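Long-range contacts in putative SnoaL-like polyketide cyclase (Shewanella putrefaciens, PDB 3GZB), which probably acts as a SnoaL-like polyketide cyclase of the NTF2-like superfamily, although its substrate and reaction are not established: residues F51-A56 with D140-Q145; G98-K103 with I120-S125. All coordinates share one frame; numbering follows the deposited sequence.

Contact 1 (F51-A56 with D140-Q145); sequences FFDKTA and DLIDYQ
At the tightest point of this contact, OH of Y144, at the edge of its ring, donates to OD2 of D53 over a very short 2.5 Å. The carboxylate plane is turned only 11° from that of the ring. With CG anti to the backbone N (chi1 -178°), D53 carries its carboxylate toward Y144. OD2 also accepts from a water at 2.7 Å, and the same water donates to OD2 of D140, whose OD1 is hydrogen-bonded to T124 on strand 115-129. The other oxygen works within its own segment: D53 OD1 takes the hydroxyl of T55 on its syn side and, from above the carboxylate plane, N of A56 at 2.8 Å, an Asx motif that shapes the turn after the strand. Behind this network, strand 50-53 runs parallel to the end of strand 134-142 in the curled sheet of the NTF2-like fold. D140 N bonds to F52 O at 2.9 Å and K54 N to D140 O at 3.0 Å, the two bonds bracketing the D53–D140 bridge. Beyond it, in one of its two modelled conformers, T55 stands in for backbone, its OG1 accepting from I142 N at 2.9 Å in an almost straight bond (172°). With an alanine at D53, the hydroxyl of Y144 and N of A56 would probably be left without their acceptor, and the turn set free to shift. The margins are looser: CB of A56 approaches CE2 of Y144 only to 4.3 Å, and F52 and K54 are partly exposed.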
ATOM      1  N   PHE A  51     -12.776  -2.612  -8.388  1.00  9.39           N
ATOM      2  CA  PHE A  51     -12.302  -1.402  -7.721  0.50  9.40           C
ATOM      3  C   PHE A  51     -12.668  -1.589  -6.238  1.00 11.30           C
ATOM      4  O   PHE A  51     -13.874  -1.662  -5.915  1.00 11.56           O
ATOM      5  CB  PHE A  51     -12.973  -0.154  -8.324  0.50  9.90           C
ATOM      6  CG  PHE A  51     -12.322   1.149  -7.919  0.50  9.56           C
ATOM      7  CD1 PHE A  51     -12.438   1.620  -6.624  0.50 10.27           C
ATOM      8  CD2 PHE A  51     -11.587   1.887  -8.828  0.50 11.43           C
ATOM      9  CE1 PHE A  51     -11.817   2.806  -6.241  0.50 13.42           C
ATOM     10  CE2 PHE A  51     -10.977   3.077  -8.433  0.50 13.28           C
ATOM     11  CZ  PHE A  51     -11.098   3.498  -7.148  0.50  7.56           C
ATOM     12  N   PHE A  52     -11.692  -1.712  -5.354  1.00  9.67           N
ATOM     13  CA  PHE A  52     -11.948  -1.982  -3.926  1.00  9.15           C
ATOM     14  C   PHE A  52     -11.308  -0.897  -3.085  1.00 11.73           C
ATOM     15  O   PHE A  52     -10.081  -0.867  -2.927  1.00 11.25           O
ATOM     16  CB  PHE A  52     -11.397  -3.377  -3.579  1.00 11.01           C
ATOM     17  CG  PHE A  52     -11.824  -3.928  -2.241  1.00 12.52           C
ATOM     18  CD1 PHE A  52     -12.667  -3.297  -1.397  1.00 11.33           C
ATOM     19  CD2 PHE A  52     -11.361  -5.192  -1.872  1.00 26.07           C
ATOM     20  CE1 PHE A  52     -13.049  -3.864  -0.184  1.00 14.86           C
ATOM     21  CE2 PHE A  52     -11.757  -5.772  -0.681  1.00 28.19           C
ATOM     22  CZ  PHE A  52     -12.618  -5.099   0.151  1.00 20.58           C
ATOM     23  N   ASP A  53     -12.108  -0.001  -2.520  1.00  9.98           N
ATOM     24  CA  ASP A  53     -11.620   0.878  -1.461  1.00 11.43           C
ATOM     25  C   ASP A  53     -11.759   0.077  -0.165  1.00 11.94           C
ATOM     26  O   ASP A  53     -12.851  -0.063   0.413  1.00 12.16           O
ATOM     27  CB  ASP A  53     -12.340   2.194  -1.449  1.00 11.06           C
ATOM     28  CG  ASP A  53     -11.787   3.159  -0.358  1.00 12.29           C
ATOM     29  OD1 ASP A  53     -11.319   2.675   0.694  1.00 13.11           O
ATOM     30  OD2 ASP A  53     -11.903   4.364  -0.600  1.00 15.73           O
ATOM     31  N   LYS A  54     -10.642  -0.509   0.248  1.00 10.96           N
ATOM     32  CA  LYS A  54     -10.665  -1.395   1.409  0.50 12.16           C
ATOM     33  C   LYS A  54     -10.882  -0.619   2.680  1.00 12.77           C
ATOM     34  O   LYS A  54     -11.520  -1.125   3.608  1.00 13.20           O
ATOM     35  CB  LYS A  54      -9.423  -2.266   1.528  0.50 14.17           C
ATOM     36  CG  LYS A  54      -9.408  -3.377   0.582  0.50 14.63           C
ATOM     37  CD  LYS A  54      -8.225  -4.245   0.844  0.50 13.68           C
ATOM     38  CE  LYS A  54      -8.359  -5.110   2.084  0.50 26.76           C
ATOM     39  NZ  LYS A  54      -7.100  -5.879   2.373  0.50 29.47           N
ATOM     40  N   THR A  55     -10.372   0.605   2.753  0.50 11.95           N
ATOM     41  CA  THR A  55     -10.608   1.463   3.914  1.00 11.82           C
ATOM     42  C   THR A  55     -12.082   1.696   4.095  0.50 13.12           C
ATOM     43  O   THR A  55     -12.553   1.441   5.220  0.50 10.13           O
ATOM     44  CB  THR A  55      -9.686   2.695   3.854  1.00 10.32           C
ATOM     45  OG1 THR A  55      -9.504   3.129   2.495  1.00 11.71           O
ATOM     46  CG2 THR A  55      -8.339   2.360   4.446  1.00  9.17           C
ATOM     47  N   ALA A  56     -12.803   2.018   2.995  1.00 13.17           N
ATOM     48  CA  ALA A  56     -14.250   2.320   3.034  1.00 14.76           C
ATOM     49  C   ALA A  56     -15.088   1.047   3.025  1.00 13.37           C
ATOM     50  O   ALA A  56     -16.328   1.133   3.203  1.00 18.13           O
ATOM     51  CB  ALA A  56     -14.616   3.197   1.876  1.00 17.80           C
ATOM     52  N   ASP A 140      -7.579   0.630  -3.080  1.00  9.90           N
ATOM     53  CA  ASP A 140      -7.238   1.847  -2.405  1.00  9.88           C
ATOM     54  C   ASP A 140      -7.251   1.685  -0.894  1.00  7.35           C
ATOM     55  O   ASP A 140      -8.160   1.067  -0.339  1.00  9.51           O
ATOM     56  CB  ASP A 140      -8.188   2.983  -2.743  1.00 10.46           C
ATOM     57  CG  ASP A 140      -7.826   3.735  -4.012  1.00 11.16           C
ATOM     58  OD1 ASP A 140      -6.747   3.520  -4.631  1.00 11.90           O
ATOM     59  OD2 ASP A 140      -8.698   4.591  -4.408  1.00 11.21           O
ATOM     60  N   LEU A 141      -6.224   2.235  -0.259  1.00  8.56           N
ATOM     61  CA  LEU A 141      -6.145   2.362   1.197  1.00  7.87           C
ATOM     62  C   LEU A 141      -5.970   3.835   1.498  1.00  8.35           C
ATOM     63  O   LEU A 141      -4.851   4.361   1.419  1.00  8.43           O
ATOM     64  CB  LEU A 141      -4.970   1.536   1.758  1.00  8.63           C
ATOM     65  CG  LEU A 141      -5.014   0.029   1.595  1.00 10.49           C
ATOM     66  CD1 LEU A 141      -3.661  -0.595   1.968  1.00 12.37           C
ATOM     67  CD2 LEU A 141      -6.152  -0.575   2.403  1.00 11.78           C
ATOM     68  N   ILE A 142      -7.072   4.522   1.788  1.00 10.18           N
ATOM     69  CA  ILE A 142      -7.106   5.991   1.897  1.00  8.73           C
ATOM     70  C   ILE A 142      -7.136   6.392   3.351  1.00  7.82           C
ATOM     71  O   ILE A 142      -7.896   5.812   4.150  1.00  9.89           O
ATOM     72  CB  ILE A 142      -8.357   6.527   1.233  1.00  9.72           C
ATOM     73  CG1 ILE A 142      -8.476   6.075  -0.222  1.00 12.41           C
ATOM     74  CG2 ILE A 142      -8.460   8.064   1.287  1.00 10.19           C
ATOM     75  CD1 ILE A 142      -7.346   6.429  -1.136  1.00 12.73           C
ATOM     76  N   ASP A 143      -6.331   7.409   3.719  1.00  8.17           N
ATOM     77  CA  ASP A 143      -6.321   7.932   5.097  1.00  7.96           C
ATOM     78  C   ASP A 143      -7.411   9.003   5.274  1.00  9.24           C
ATOM     79  O   ASP A 143      -7.170  10.219   5.260  1.00 10.28           O
ATOM     80  CB  ASP A 143      -4.911   8.499   5.437  1.00  7.84           C
ATOM     81  CG  ASP A 143      -4.773   9.007   6.845  1.00  8.16           C
ATOM     82  OD1 ASP A 143      -5.721   8.948   7.641  1.00 10.07           O
ATOM     83  OD2 ASP A 143      -3.662   9.513   7.102  1.00  9.55           O
ATOM     84  N   TYR A 144      -8.643   8.533   5.472  1.00  9.36           N
ATOM     85  CA  TYR A 144      -9.794   9.438   5.581  1.00  9.16           C
ATOM     86  C   TYR A 144      -9.748  10.296   6.837  1.00 10.43           C
ATOM     87  O   TYR A 144     -10.216  11.421   6.809  1.00 10.14           O
ATOM     88  CB  TYR A 144     -11.102   8.640   5.581  1.00 10.77           C
ATOM     89  CG  TYR A 144     -11.449   8.072   4.241  1.00 10.50           C
ATOM     90  CD1 TYR A 144     -11.770   8.891   3.202  1.00 12.53           C
ATOM     91  CD2 TYR A 144     -11.427   6.692   3.994  1.00 11.77           C
ATOM     92  CE1 TYR A 144     -12.078   8.399   1.960  1.00 14.60           C
ATOM     93  CE2 TYR A 144     -11.715   6.193   2.731  1.00 14.01           C
ATOM     94  CZ  TYR A 144     -12.058   7.026   1.758  1.00 13.82           C
ATOM     95  OH  TYR A 144     -12.383   6.550   0.492  1.00 16.17           O
ATOM     96  N   GLN A 145      -9.191   9.804   7.943  1.00  9.78           N
ATOM     97  CA  GLN A 145      -9.122  10.633   9.133  1.00 10.45           C
ATOM     98  C   GLN A 145      -8.254  11.861   8.909  1.00 10.09           C
ATOM     99  O   GLN A 145      -8.629  12.960   9.371  1.00 11.27           O
ATOM    100  CB  GLN A 145      -8.626   9.858  10.349  1.00 11.71           C
ATOM    101  CG  GLN A 145      -8.710  10.682  11.660  1.00 14.79           C
ATOM    102  CD  GLN A 145     -10.147  11.081  12.005  1.00 16.91           C
ATOM    103  OE1 GLN A 145     -11.005  10.217  12.180  1.00 22.01           O
ATOM    104  NE2 GLN A 145     -10.431  12.407  12.046  1.00 18.27           N
TER
HETATM  105  O   HOH W   1     -10.963   5.357  -2.931  1.00 19.12           O

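Contact 2 (G98-K103 with I120-S125); sequences GNYHFK and IPAVTS. With EDO (1,2-ethanediol), chain M.
The antiparallel pairing of G98–Y100 with I120–A122 belongs to the central part of the curled sheet, where strands 93-103 and 115-129 lie side by side. Two hydrogen-bonded pairs enclose one non-hydrogen-bonded pair. At G98–A122, G98 N reaches A122 O at 3.0 Å and A122 N returns a bond to G98 O; at Y100–I120 the bonds are Y100 N to I120 O and I120 N to Y100 O, the latter 2.8 Å. Between them N99 faces P121, a position where the missing N-H of proline costs no bond to this partner strand. Here the backbones draw close, and CA of N99 makes a C-H...O contact with I120 O at 3.2 Å. The short strand segments cross at 129°, well away from strict antiparallel, consistent with the strongly bent sheet of the NTF2-like fold. Over one face of that sheet, Y100 spans the pairing: with CG anti to its carbonyl carbon (chi1 -71°), the ring runs past A122, whose CB sits at the ring edge 3.5 Å from CE2. Its OH then meets OG1 of T124 in the ring plane at 2.7 Å, a likely hydrogen bond whose proton is not settled. The ring also stacks on F82. Farther along, CD1 of I120 touches the F102 ring obliquely, 4.1 Å from CE1, while Y80 stacks on that same ring. At the segment's far end, N of K103 donates to O1 of an ethanediol, probably a crystallisation additive, at 3.0 Å; C1 of that molecule lies over one face of the H101 ring.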
ATOM      1  N   GLY A  98       1.616   7.579  -1.681  1.00 10.19           N
ATOM      2  CA  GLY A  98       1.623   8.991  -1.940  1.00 10.63           C
ATOM      3  C   GLY A  98       0.478   9.724  -1.286  1.00 10.06           C
ATOM      4  O   GLY A  98      -0.029   9.277  -0.270  1.00 12.04           O
ATOM      5  N   ASN A  99       0.148  10.913  -1.801  1.00 11.61           N
ATOM      6  CA  ASN A  99      -0.912  11.759  -1.297  1.00 12.35           C
ATOM      7  C   ASN A  99      -1.775  12.175  -2.481  1.00 11.60           C
ATOM      8  O   ASN A  99      -1.240  12.586  -3.539  1.00 13.28           O
ATOM      9  CB  ASN A  99      -0.399  13.041  -0.598  1.00 14.43           C
ATOM     10  CG  ASN A  99       0.296  12.767   0.691  1.00 26.13           C
ATOM     11  OD1 ASN A  99      -0.337  12.657   1.724  1.00 27.47           O
ATOM     12  ND2 ASN A  99       1.626  12.681   0.650  1.00 27.00           N
ATOM     13  N   TYR A 100      -3.093  12.097  -2.319  1.00 10.02           N
ATOM     14  CA  TYR A 100      -3.998  12.633  -3.287  1.00  9.51           C
ATOM     15  C   TYR A 100      -4.353  14.072  -2.918  1.00 10.78           C
ATOM     16  O   TYR A 100      -4.853  14.330  -1.808  1.00 11.18           O
ATOM     17  CB  TYR A 100      -5.283  11.827  -3.403  1.00  9.54           C
ATOM     18  CG  TYR A 100      -5.146  10.455  -4.049  1.00  8.42           C
ATOM     19  CD1 TYR A 100      -5.082  10.321  -5.436  1.00  8.80           C
ATOM     20  CD2 TYR A 100      -5.024   9.310  -3.298  1.00 11.39           C
ATOM     21  CE1 TYR A 100      -5.000   9.089  -6.026  1.00 10.03           C
ATOM     22  CE2 TYR A 100      -4.886   8.044  -3.921  1.00  9.59           C
ATOM     23  CZ  TYR A 100      -4.894   7.957  -5.284  1.00 10.70           C
ATOM     24  OH  TYR A 100      -4.831   6.708  -5.878  1.00 10.15           O
ATOM     25  N   HIS A 101      -4.059  14.987  -3.817  1.00  9.26           N
ATOM     26  CA  HIS A 101      -4.287  16.425  -3.622  1.00  9.22           C
ATOM     27  C   HIS A 101      -5.475  16.880  -4.432  1.00  9.22           C
ATOM     28  O   HIS A 101      -5.443  16.829  -5.671  1.00 10.42           O
ATOM     29  CB  HIS A 101      -3.009  17.190  -4.028  1.00 10.68           C
ATOM     30  CG  HIS A 101      -3.114  18.658  -3.823  1.00 11.24           C
ATOM     31  ND1 HIS A 101      -2.338  19.551  -4.523  1.00 13.45           N
ATOM     32  CD2 HIS A 101      -3.845  19.387  -2.945  1.00 11.21           C
ATOM     33  CE1 HIS A 101      -2.611  20.784  -4.109  1.00 15.07           C
ATOM     34  NE2 HIS A 101      -3.520  20.719  -3.150  1.00 15.46           N
ATOM     35  N   PHE A 102      -6.497  17.352  -3.706  1.00  9.50           N
ATOM     36  CA  PHE A 102      -7.698  17.916  -4.286  1.00  9.65           C
ATOM     37  C   PHE A 102      -7.767  19.409  -3.930  1.00 11.51           C
ATOM     38  O   PHE A 102      -7.632  19.791  -2.755  1.00 11.40           O
ATOM     39  CB  PHE A 102      -8.970  17.271  -3.744  1.00  9.70           C
ATOM     40  CG  PHE A 102      -9.171  15.831  -4.126  1.00 10.00           C
ATOM     41  CD1 PHE A 102      -8.577  14.820  -3.401  1.00 11.09           C
ATOM     42  CD2 PHE A 102     -10.024  15.497  -5.170  1.00  9.26           C
ATOM     43  CE1 PHE A 102      -8.832  13.494  -3.703  1.00 11.11           C
ATOM     44  CE2 PHE A 102     -10.247  14.150  -5.496  1.00 10.40           C
ATOM     45  CZ  PHE A 102      -9.666  13.176  -4.756  1.00 10.11           C
ATOM     46  N   LYS A 103      -8.018  20.227  -4.938  1.00 11.05           N
ATOM     47  CA  LYS A 103      -8.300  21.662  -4.772  1.00 11.49           C
ATOM     48  C   LYS A 103      -9.462  22.068  -5.658  1.00 11.64           C
ATOM     49  O   LYS A 103      -9.483  21.744  -6.864  1.00 14.62           O
ATOM     50  CB  LYS A 103      -7.083  22.500  -5.057  1.00 12.85           C
ATOM     51  CG  LYS A 103      -7.309  24.024  -4.854  1.00 19.48           C
ATOM     52  CD  LYS A 103      -5.966  24.746  -4.878  1.00 25.01           C
ATOM     53  CE  LYS A 103      -6.069  26.189  -4.368  1.00 39.43           C
ATOM     54  NZ  LYS A 103      -5.923  27.187  -5.468  1.00 47.26           N
ATOM     55  N   ILE A 120      -4.338  13.981   0.902  1.00 10.70           N
ATOM     56  CA  ILE A 120      -4.796  12.793   1.616  1.00 10.69           C
ATOM     57  C   ILE A 120      -3.796  11.639   1.440  1.00 10.12           C
ATOM     58  O   ILE A 120      -3.586  11.159   0.343  1.00  9.13           O
ATOM     59  CB  ILE A 120      -6.163  12.329   1.085  1.00  9.24           C
ATOM     60  CG1 ILE A 120      -7.175  13.475   1.017  1.00 11.43           C
ATOM     61  CG2 ILE A 120      -6.672  11.141   1.937  1.00 11.54           C
ATOM     62  CD1 ILE A 120      -8.552  13.149   0.354  1.00 11.90           C
ATOM     63  N   PRO A 121      -3.137  11.213   2.527  1.00  9.71           N
ATOM     64  CA  PRO A 121      -2.217  10.045   2.382  1.00  9.13           C
ATOM     65  C   PRO A 121      -2.959   8.807   1.881  1.00  9.48           C
ATOM     66  O   PRO A 121      -4.121   8.592   2.249  1.00  9.57           O
ATOM     67  CB  PRO A 121      -1.656   9.857   3.804  1.00  9.96           C
ATOM     68  CG  PRO A 121      -1.873  11.205   4.471  1.00 10.81           C
ATOM     69  CD  PRO A 121      -3.151  11.753   3.886  1.00 11.70           C
ATOM     70  N   ALA A 122      -2.257   7.978   1.083  1.00  9.13           N
ATOM     71  CA  ALA A 122      -2.835   6.779   0.480  1.00  8.71           C
ATOM     72  C   ALA A 122      -1.818   5.826  -0.040  1.00  9.03           C
ATOM     73  O   ALA A 122      -0.700   6.197  -0.364  1.00  9.80           O
ATOM     74  CB  ALA A 122      -3.757   7.191  -0.675  1.00  9.74           C
ATOM     75  N   VAL A 123      -2.238   4.565  -0.110  1.00  8.38           N
ATOM     76  CA  VAL A 123      -1.589   3.519  -0.858  1.00  9.36           C
ATOM     77  C   VAL A 123      -2.604   3.028  -1.851  1.00  9.47           C
ATOM     78  O   VAL A 123      -3.747   2.686  -1.499  1.00 10.52           O
ATOM     79  CB  VAL A 123      -1.147   2.392   0.059  1.00 10.04           C
ATOM     80  CG1 VAL A 123      -0.468   1.245  -0.716  1.00 12.31           C
ATOM     81  CG2 VAL A 123      -0.208   2.956   1.162  1.00 10.19           C
ATOM     82  N   THR A 124      -2.198   2.959  -3.102  1.00  8.09           N
ATOM     83  CA  THR A 124      -3.021   2.411  -4.209  1.00  8.70           C
ATOM     84  C   THR A 124      -2.217   1.292  -4.879  1.00  9.27           C
ATOM     85  O   THR A 124      -1.031   1.500  -5.207  1.00 10.06           O
ATOM     86  CB  THR A 124      -3.343   3.504  -5.236  1.00 10.60           C
ATOM     87  OG1 THR A 124      -4.192   4.452  -4.578  1.00  9.53           O
ATOM     88  CG2 THR A 124      -4.030   2.945  -6.498  1.00 11.82           C
ATOM     89  N   SER A 125      -2.816   0.117  -5.079  1.00  9.24           N
ATOM     90  CA  SER A 125      -2.184  -0.931  -5.840  1.00  9.84           C
ATOM     91  C   SER A 125      -3.045  -1.270  -7.018  1.00  8.93           C
ATOM     92  O   SER A 125      -4.284  -1.227  -6.979  1.00 10.63           O
ATOM     93  CB  SER A 125      -1.888  -2.167  -4.998  1.00 10.59           C
ATOM     94  OG  SER A 125      -3.098  -2.782  -4.525  1.00 12.51           O
TER
HETATM   95  C1  EDO M 158      -5.085  19.665  -7.368  1.00 23.20           C
HETATM   96  O1  EDO M 158      -6.530  19.570  -7.516  1.00 27.93           O
HETATM   97  C2  EDO M 158      -4.483  20.448  -8.502  1.00 29.84           C
HETATM   98  O2  EDO M 158      -4.903  21.781  -8.164  1.00 30.46           O

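Overall arrangement
Contacts 1 and 2 have centres about 10 Å apart and meet along the seam between strands 115-129 and 134-142, so that strands 50-53, 134-142, 115-129 and 93-103 follow one another across a single sheet. L141 N and V123 O, 2.8 Å apart and probably hydrogen-bonded, link the middle strands. D140 OD1 lies 2.7 Å from T124 OG1, probably extending the polar chain of contact 1 through T124 toward Y100 in contact 2; CG2 of I142 packs 3.6 Å from CG2 of I120. A bound (4R)-2-methylpentane-2,4-diol, probably from the crystallisation liquor, lies about 3 Å from the Y144 side chain, and one lies about 4 Å from that of Y100; such molecules often mark pockets. Both contacts also touch the second subunit.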